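Long-range contact in topoisomerase IV subunit A (Escherichia coli, PDB 1ZVT), which probably wraps DNA with its C-terminal beta-pinwheel domain, helping topoisomerase IV choose among the DNA crossings it decatenates or relaxes: residues A[137-149]-A[155-167]. Sequence-based numbering, arbitrary orientation.
Sequences PVVIEDASDMLLA and RMLMFPVSDLPQL
Asp145 O takes two donors: Val161 N at 3.0 Å, on a nearly straight bond (172° at the hydrogen), and a water that also donates to Ala143 O and accepts from Ser162 N. The water thereby links the Asp142–Asp145 type I turn to the 3-10 segment 161-163. Val161 CG1 lies 3.4 Å from Asp145 O, while its CG2, anti to the backbone N, meets Ile140 CD1 tip to tip. From here the two strands run on as an antiparallel hairpin, the inner two strands of a four-stranded blade of the beta-pinwheel, with strands 190-196 and 230-231 at its outer edges. Leu147 exchanges both backbone bonds with Phe159, and Ala149 does so with Leu157. Alongside Phe159, Leu147 brings CD2 to 3.8 Å from ring atom CZ, and Leu99 of the preceding blade also touches Leu147. On the other face Leu148 CD1 packs on Met158 CB and Met156 CE. Met146, bent at chi2 and chi3 (-62° and -67°), folds its thioether over the Phe159–Pro160 peptide, CE lying 3.3 Å from Phe159 C. The same CE is 3.5 Å from Met158 CG. Replacing Met146 with an alanine would remove the thioether from this side of the peptide and is likely to leave Met158 freer to turn.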
ATOM      1  N   PRO A 137       0.807   0.107   0.681  1.00 17.47           N
ATOM      2  CA  PRO A 137       1.063  -0.342   2.082  1.00 18.65           C
ATOM      3  C   PRO A 137       0.125  -1.451   2.461  1.00 18.63           C
ATOM      4  O   PRO A 137      -1.032  -1.445   2.027  1.00 20.73           O
ATOM      5  CB  PRO A 137       0.756   0.916   2.932  1.00 19.34           C
ATOM      6  CG  PRO A 137       1.050   2.048   1.962  1.00 19.21           C
ATOM      7  CD  PRO A 137       0.541   1.550   0.623  1.00 18.67           C
ATOM      8  N   VAL A 138       0.597  -2.403   3.260  1.00 18.81           N
ATOM      9  CA  VAL A 138      -0.228  -3.519   3.665  1.00 19.42           C
ATOM     10  C   VAL A 138      -0.351  -3.500   5.168  1.00 19.11           C
ATOM     11  O   VAL A 138       0.659  -3.481   5.877  1.00 19.87           O
ATOM     12  CB  VAL A 138       0.345  -4.864   3.231  1.00 19.20           C
ATOM     13  CG1 VAL A 138      -0.628  -6.019   3.608  1.00 20.34           C
ATOM     14  CG2 VAL A 138       0.625  -4.856   1.719  1.00 20.08           C
ATOM     15  N   VAL A 139      -1.594  -3.494   5.648  1.00 19.91           N
ATOM     16  CA  VAL A 139      -1.854  -3.583   7.084  1.00 21.02           C
ATOM     17  C   VAL A 139      -1.597  -5.023   7.513  1.00 21.09           C
ATOM     18  O   VAL A 139      -2.141  -5.984   6.929  1.00 21.71           O
ATOM     19  CB  VAL A 139      -3.300  -3.149   7.429  1.00 20.46           C
ATOM     20  CG1 VAL A 139      -3.635  -3.428   8.888  1.00 23.71           C
ATOM     21  CG2 VAL A 139      -3.527  -1.692   7.101  1.00 21.35           C
ATOM     22  N   ILE A 140      -0.747  -5.191   8.524  1.00 20.75           N
ATOM     23  CA  ILE A 140      -0.401  -6.534   8.977  1.00 21.01           C
ATOM     24  C   ILE A 140      -1.358  -6.927  10.111  1.00 23.30           C
ATOM     25  O   ILE A 140      -1.280  -6.367  11.211  1.00 23.14           O
ATOM     26  CB  ILE A 140       1.060  -6.611   9.452  1.00 21.09           C
ATOM     27  CG1 ILE A 140       2.036  -6.365   8.290  1.00 19.87           C
ATOM     28  CG2 ILE A 140       1.314  -7.976  10.138  1.00 21.23           C
ATOM     29  CD1 ILE A 140       3.469  -6.037   8.758  1.00 19.87           C
ATOM     30  N   GLU A 141      -2.236  -7.897   9.836  1.00 25.19           N
ATOM     31  CA  GLU A 141      -3.319  -8.248  10.768  1.00 27.86           C
ATOM     32  C   GLU A 141      -2.841  -9.142  11.893  1.00 28.42           C
ATOM     33  O   GLU A 141      -3.295  -8.993  13.031  1.00 30.26           O
ATOM     34  CB  GLU A 141      -4.505  -8.897  10.034  1.00 28.37           C
ATOM     35  CG  GLU A 141      -5.240  -7.949   9.087  1.00 32.70           C
ATOM     36  CD  GLU A 141      -5.942  -6.787   9.787  1.00 36.78           C
ATOM     37  OE1 GLU A 141      -6.212  -6.861  11.012  1.00 40.82           O
ATOM     38  OE2 GLU A 141      -6.230  -5.786   9.091  1.00 41.53           O
ATOM     39  N   ASP A 142      -1.915 -10.050  11.579  1.00 29.13           N
ATOM     40  CA  ASP A 142      -1.317 -10.961  12.560  1.00 29.72           C
ATOM     41  C   ASP A 142       0.197 -11.098  12.338  1.00 29.33           C
ATOM     42  O   ASP A 142       0.671 -11.285  11.204  1.00 27.30           O
ATOM     43  CB  ASP A 142      -1.996 -12.337  12.484  1.00 30.45           C
ATOM     44  CG  ASP A 142      -1.390 -13.376  13.464  1.00 33.53           C
ATOM     45  OD1 ASP A 142      -0.680 -13.021  14.424  1.00 37.38           O
ATOM     46  OD2 ASP A 142      -1.647 -14.582  13.277  1.00 38.67           O
ATOM     47  N   ALA A 143       0.943 -11.029  13.434  1.00 28.41           N
ATOM     48  CA  ALA A 143       2.407 -11.093  13.395  1.00 28.54           C
ATOM     49  C   ALA A 143       2.948 -12.373  12.739  1.00 28.07           C
ATOM     50  O   ALA A 143       4.075 -12.380  12.247  1.00 28.66           O
ATOM     51  CB  ALA A 143       2.967 -10.953  14.794  1.00 29.29           C
ATOM     52  N   SER A 144       2.142 -13.439  12.733  1.00 27.74           N
ATOM     53  CA  SER A 144       2.559 -14.736  12.181  1.00 27.41           C
ATOM     54  C   SER A 144       2.166 -14.919  10.705  1.00 26.19           C
ATOM     55  O   SER A 144       2.404 -15.967  10.103  1.00 25.69           O
ATOM     56  CB  SER A 144       2.044 -15.893  13.049  1.00 28.24           C
ATOM     57  OG  SER A 144       0.656 -16.108  12.849  1.00 33.05           O
ATOM     58  N   ASP A 145       1.583 -13.878  10.115  1.00 24.55           N
ATOM     59  CA  ASP A 145       1.184 -13.930   8.709  1.00 23.90           C
ATOM     60  C   ASP A 145       2.410 -14.099   7.795  1.00 23.01           C
ATOM     61  O   ASP A 145       3.548 -13.849   8.216  1.00 22.27           O
ATOM     62  CB  ASP A 145       0.393 -12.670   8.343  1.00 24.22           C
ATOM     63  CG  ASP A 145      -1.075 -12.696   8.857  1.00 27.89           C
ATOM     64  OD1 ASP A 145      -1.548 -13.733   9.385  1.00 28.01           O
ATOM     65  OD2 ASP A 145      -1.759 -11.647   8.730  1.00 30.54           O
ATOM     66  N   MET A 146       2.161 -14.550   6.561  1.00 21.84           N
ATOM     67  CA  MET A 146       3.221 -14.761   5.569  1.00 21.98           C
ATOM     68  C   MET A 146       3.255 -13.585   4.602  1.00 20.66           C
ATOM     69  O   MET A 146       2.219 -13.075   4.200  1.00 22.49           O
ATOM     70  CB  MET A 146       2.966 -16.021   4.742  1.00 22.42           C
ATOM     71  CG  MET A 146       2.884 -17.299   5.553  1.00 25.76           C
ATOM     72  SD  MET A 146       4.441 -17.597   6.398  1.00 32.10           S
ATOM     73  CE  MET A 146       5.541 -17.913   5.077  1.00 29.71           C
ATOM     74  N   LEU A 147       4.451 -13.154   4.249  1.00 19.10           N
ATOM     75  CA  LEU A 147       4.653 -12.170   3.183  1.00 18.01           C
ATOM     76  C   LEU A 147       4.797 -12.951   1.882  1.00 17.66           C
ATOM     77  O   LEU A 147       5.496 -13.960   1.842  1.00 17.55           O
ATOM     78  CB  LEU A 147       5.939 -11.365   3.469  1.00 18.46           C
ATOM     79  CG  LEU A 147       6.380 -10.281   2.474  1.00 18.42           C
ATOM     80  CD1 LEU A 147       7.220  -9.232   3.188  1.00 17.95           C
ATOM     81  CD2 LEU A 147       7.142 -10.882   1.284  1.00 19.86           C
ATOM     82  N   LEU A 148       4.115 -12.501   0.835  1.00 17.03           N
ATOM     83  CA  LEU A 148       4.199 -13.161  -0.460  1.00 17.22           C
ATOM     84  C   LEU A 148       4.529 -12.095  -1.483  1.00 16.59           C
ATOM     85  O   LEU A 148       3.835 -11.066  -1.578  1.00 16.50           O
ATOM     86  CB  LEU A 148       2.884 -13.872  -0.814  1.00 17.76           C
ATOM     87  CG  LEU A 148       2.859 -14.520  -2.197  1.00 19.51           C
ATOM     88  CD1 LEU A 148       3.874 -15.659  -2.342  1.00 21.97           C
ATOM     89  CD2 LEU A 148       1.470 -15.021  -2.542  1.00 21.08           C
ATOM     90  N   ALA A 149       5.647 -12.298  -2.176  1.00 15.41           N
ATOM     91  CA  ALA A 149       6.095 -11.341  -3.178  1.00 15.24           C
ATOM     92  C   ALA A 149       6.074 -12.009  -4.527  1.00 15.56           C
ATOM     93  O   ALA A 149       6.460 -13.174  -4.657  1.00 15.84           O
ATOM     94  CB  ALA A 149       7.566 -10.903  -2.872  1.00 16.16           C
ATOM     95  N   ARG A 155       8.578 -14.346 -10.679  1.00 18.24           N
ATOM     96  CA  ARG A 155       9.113 -15.146  -9.577  1.00 17.83           C
ATOM     97  C   ARG A 155       8.311 -14.905  -8.314  1.00 17.94           C
ATOM     98  O   ARG A 155       7.856 -13.794  -8.073  1.00 17.92           O
ATOM     99  CB  ARG A 155      10.592 -14.848  -9.316  1.00 17.20           C
ATOM    100  CG  ARG A 155      11.483 -15.279 -10.483  1.00 18.01           C
ATOM    101  CD  ARG A 155      12.953 -15.109 -10.207  1.00 19.50           C
ATOM    102  NE  ARG A 155      13.646 -15.780 -11.302  1.00 23.47           N
ATOM    103  CZ  ARG A 155      13.881 -15.219 -12.481  1.00 26.56           C
ATOM    104  NH1 ARG A 155      13.532 -13.956 -12.712  1.00 27.92           N
ATOM    105  NH2 ARG A 155      14.458 -15.929 -13.441  1.00 28.83           N
ATOM    106  N   MET A 156       8.146 -15.958  -7.515  1.00 19.39           N
ATOM    107  CA  MET A 156       7.374 -15.894  -6.268  1.00 20.65           C
ATOM    108  C   MET A 156       8.236 -16.307  -5.078  1.00 19.16           C
ATOM    109  O   MET A 156       9.015 -17.269  -5.144  1.00 18.42           O
ATOM    110  CB  MET A 156       6.132 -16.800  -6.337  1.00 21.05           C
ATOM    111  CG  MET A 156       5.157 -16.417  -7.422  1.00 24.50           C
ATOM    112  SD  MET A 156       3.690 -17.477  -7.379  1.00 30.97           S
ATOM    113  CE  MET A 156       3.268 -17.458  -5.683  1.00 22.10           C
ATOM    114  N   LEU A 157       8.109 -15.565  -3.988  1.00 17.88           N
ATOM    115  CA  LEU A 157       8.808 -15.920  -2.745  1.00 18.25           C
ATOM    116  C   LEU A 157       7.879 -15.687  -1.581  1.00 18.32           C
ATOM    117  O   LEU A 157       7.232 -14.649  -1.526  1.00 18.30           O
ATOM    118  CB  LEU A 157      10.053 -15.039  -2.555  1.00 18.48           C
ATOM    119  CG  LEU A 157      10.921 -15.319  -1.311  1.00 16.95           C
ATOM    120  CD1 LEU A 157      11.602 -16.671  -1.387  1.00 19.42           C
ATOM    121  CD2 LEU A 157      11.975 -14.242  -1.114  1.00 19.61           C
ATOM    122  N   MET A 158       7.832 -16.634  -0.649  1.00 19.17           N
ATOM    123  CA  MET A 158       6.999 -16.478   0.557  1.00 19.00           C
ATOM    124  C   MET A 158       7.861 -16.729   1.800  1.00 18.56           C
ATOM    125  O   MET A 158       8.633 -17.686   1.834  1.00 19.19           O
ATOM    126  CB  MET A 158       5.815 -17.454   0.569  1.00 19.13           C
ATOM    127  CG  MET A 158       4.836 -17.185   1.705  1.00 20.46           C
ATOM    128  SD  MET A 158       3.312 -18.124   1.486  1.00 24.64           S
ATOM    129  CE  MET A 158       3.774 -19.759   2.000  1.00 24.97           C
ATOM    130  N   PHE A 159       7.716 -15.886   2.822  1.00 18.26           N
ATOM    131  CA  PHE A 159       8.384 -16.118   4.112  1.00 18.79           C
ATOM    132  C   PHE A 159       7.603 -15.376   5.196  1.00 19.16           C
ATOM    133  O   PHE A 159       6.833 -14.467   4.876  1.00 19.24           O
ATOM    134  CB  PHE A 159       9.860 -15.664   4.081  1.00 19.06           C
ATOM    135  CG  PHE A 159      10.048 -14.201   3.751  1.00 17.76           C
ATOM    136  CD1 PHE A 159       9.896 -13.216   4.734  1.00 14.88           C
ATOM    137  CD2 PHE A 159      10.421 -13.814   2.465  1.00 19.01           C
ATOM    138  CE1 PHE A 159      10.077 -11.861   4.419  1.00 17.96           C
ATOM    139  CE2 PHE A 159      10.591 -12.468   2.142  1.00 17.34           C
ATOM    140  CZ  PHE A 159      10.427 -11.493   3.129  1.00 17.25           C
ATOM    141  N   PRO A 160       7.775 -15.768   6.468  1.00 20.34           N
ATOM    142  CA  PRO A 160       6.989 -15.109   7.526  1.00 20.30           C
ATOM    143  C   PRO A 160       7.295 -13.614   7.579  1.00 20.11           C
ATOM    144  O   PRO A 160       8.455 -13.220   7.518  1.00 19.54           O
ATOM    145  CB  PRO A 160       7.473 -15.809   8.798  1.00 19.78           C
ATOM    146  CG  PRO A 160       7.967 -17.149   8.324  1.00 19.98           C
ATOM    147  CD  PRO A 160       8.656 -16.810   7.028  1.00 20.74           C
ATOM    148  N   VAL A 161       6.259 -12.775   7.676  1.00 20.40           N
ATOM    149  CA  VAL A 161       6.496 -11.327   7.657  1.00 20.99           C
ATOM    150  C   VAL A 161       7.383 -10.848   8.844  1.00 21.15           C
ATOM    151  O   VAL A 161       8.060  -9.827   8.726  1.00 21.30           O
ATOM    152  CB  VAL A 161       5.163 -10.519   7.524  1.00 20.59           C
ATOM    153  CG1 VAL A 161       4.385 -10.580   8.806  1.00 20.41           C
ATOM    154  CG2 VAL A 161       5.428  -9.054   7.090  1.00 21.65           C
ATOM    155  N   SER A 162       7.382 -11.604   9.951  1.00 21.48           N
ATOM    156  CA  SER A 162       8.290 -11.347  11.093  1.00 22.10           C
ATOM    157  C   SER A 162       9.770 -11.377  10.719  1.00 22.21           C
ATOM    158  O   SER A 162      10.595 -10.838  11.450  1.00 22.41           O
ATOM    159  CB  SER A 162       8.028 -12.340  12.233  1.00 22.07           C
ATOM    160  OG  SER A 162       8.113 -13.679  11.770  1.00 23.61           O
ATOM    161  N   ASP A 163      10.114 -12.024   9.603  1.00 21.42           N
ATOM    162  CA  ASP A 163      11.497 -12.065   9.106  1.00 21.62           C
ATOM    163  C   ASP A 163      12.004 -10.715   8.591  1.00 21.11           C
ATOM    164  O   ASP A 163      13.221 -10.490   8.509  1.00 21.46           O
ATOM    165  CB  ASP A 163      11.648 -13.105   7.988  1.00 21.32           C
ATOM    166  CG  ASP A 163      11.782 -14.526   8.506  1.00 24.88           C
ATOM    167  OD1 ASP A 163      11.703 -14.726   9.742  1.00 25.17           O
ATOM    168  OD2 ASP A 163      11.967 -15.436   7.658  1.00 25.47           O
ATOM    169  N   LEU A 164      11.086  -9.818   8.249  1.00 20.15           N
ATOM    170  CA  LEU A 164      11.462  -8.516   7.747  1.00 20.31           C
ATOM    171  C   LEU A 164      11.662  -7.517   8.899  1.00 20.49           C
ATOM    172  O   LEU A 164      10.716  -7.252   9.668  1.00 20.99           O
ATOM    173  CB  LEU A 164      10.378  -8.007   6.789  1.00 19.91           C
ATOM    174  CG  LEU A 164      10.719  -6.732   6.015  1.00 20.58           C
ATOM    175  CD1 LEU A 164      11.924  -6.904   5.109  1.00 20.59           C
ATOM    176  CD2 LEU A 164       9.520  -6.337   5.204  1.00 22.79           C
ATOM    177  N   PRO A 165      12.887  -6.973   9.044  1.00 20.89           N
ATOM    178  CA  PRO A 165      13.167  -6.072  10.162  1.00 20.46           C
ATOM    179  C   PRO A 165      12.254  -4.858  10.213  1.00 20.91           C
ATOM    180  O   PRO A 165      11.847  -4.318   9.173  1.00 20.37           O
ATOM    181  CB  PRO A 165      14.626  -5.645   9.919  1.00 20.57           C
ATOM    182  CG  PRO A 165      15.234  -6.794   9.179  1.00 21.25           C
ATOM    183  CD  PRO A 165      14.103  -7.210   8.232  1.00 20.85           C
ATOM    184  N   GLN A 166      11.929  -4.456  11.441  1.00 21.14           N
ATOM    185  CA  GLN A 166      11.155  -3.253  11.698  1.00 22.29           C
ATOM    186  C   GLN A 166      12.040  -2.006  11.666  1.00 22.03           C
ATOM    187  O   GLN A 166      13.117  -1.990  12.250  1.00 22.96           O
ATOM    188  CB  GLN A 166      10.413  -3.380  13.037  1.00 21.97           C
ATOM    189  CG  GLN A 166       9.559  -2.168  13.388  1.00 24.86           C
ATOM    190  CD  GLN A 166       8.603  -2.401  14.544  1.00 26.37           C
ATOM    191  OE1 GLN A 166       8.533  -3.496  15.106  1.00 30.14           O
ATOM    192  NE2 GLN A 166       7.839  -1.368  14.892  1.00 28.65           N
ATOM    193  N   LEU A 167      11.586  -0.977  10.960  1.00 21.53           N
ATOM    194  CA  LEU A 167      12.268   0.316  10.872  1.00 21.55           C
ATOM    195  C   LEU A 167      11.237   1.433  10.991  1.00 22.29           C
ATOM    196  O   LEU A 167      10.031   1.181  10.874  1.00 22.17           O
ATOM    197  CB  LEU A 167      13.007   0.450   9.531  1.00 21.27           C
ATOM    198  CG  LEU A 167      14.193  -0.482   9.259  1.00 21.45           C
ATOM    199  CD1 LEU A 167      14.653  -0.292   7.822  1.00 22.24           C
ATOM    200  CD2 LEU A 167      15.371  -0.276  10.264  1.00 23.38           C
TER
HETATM  201  O   HOH W   1       5.358 -13.863  10.500  1.00 28.52           O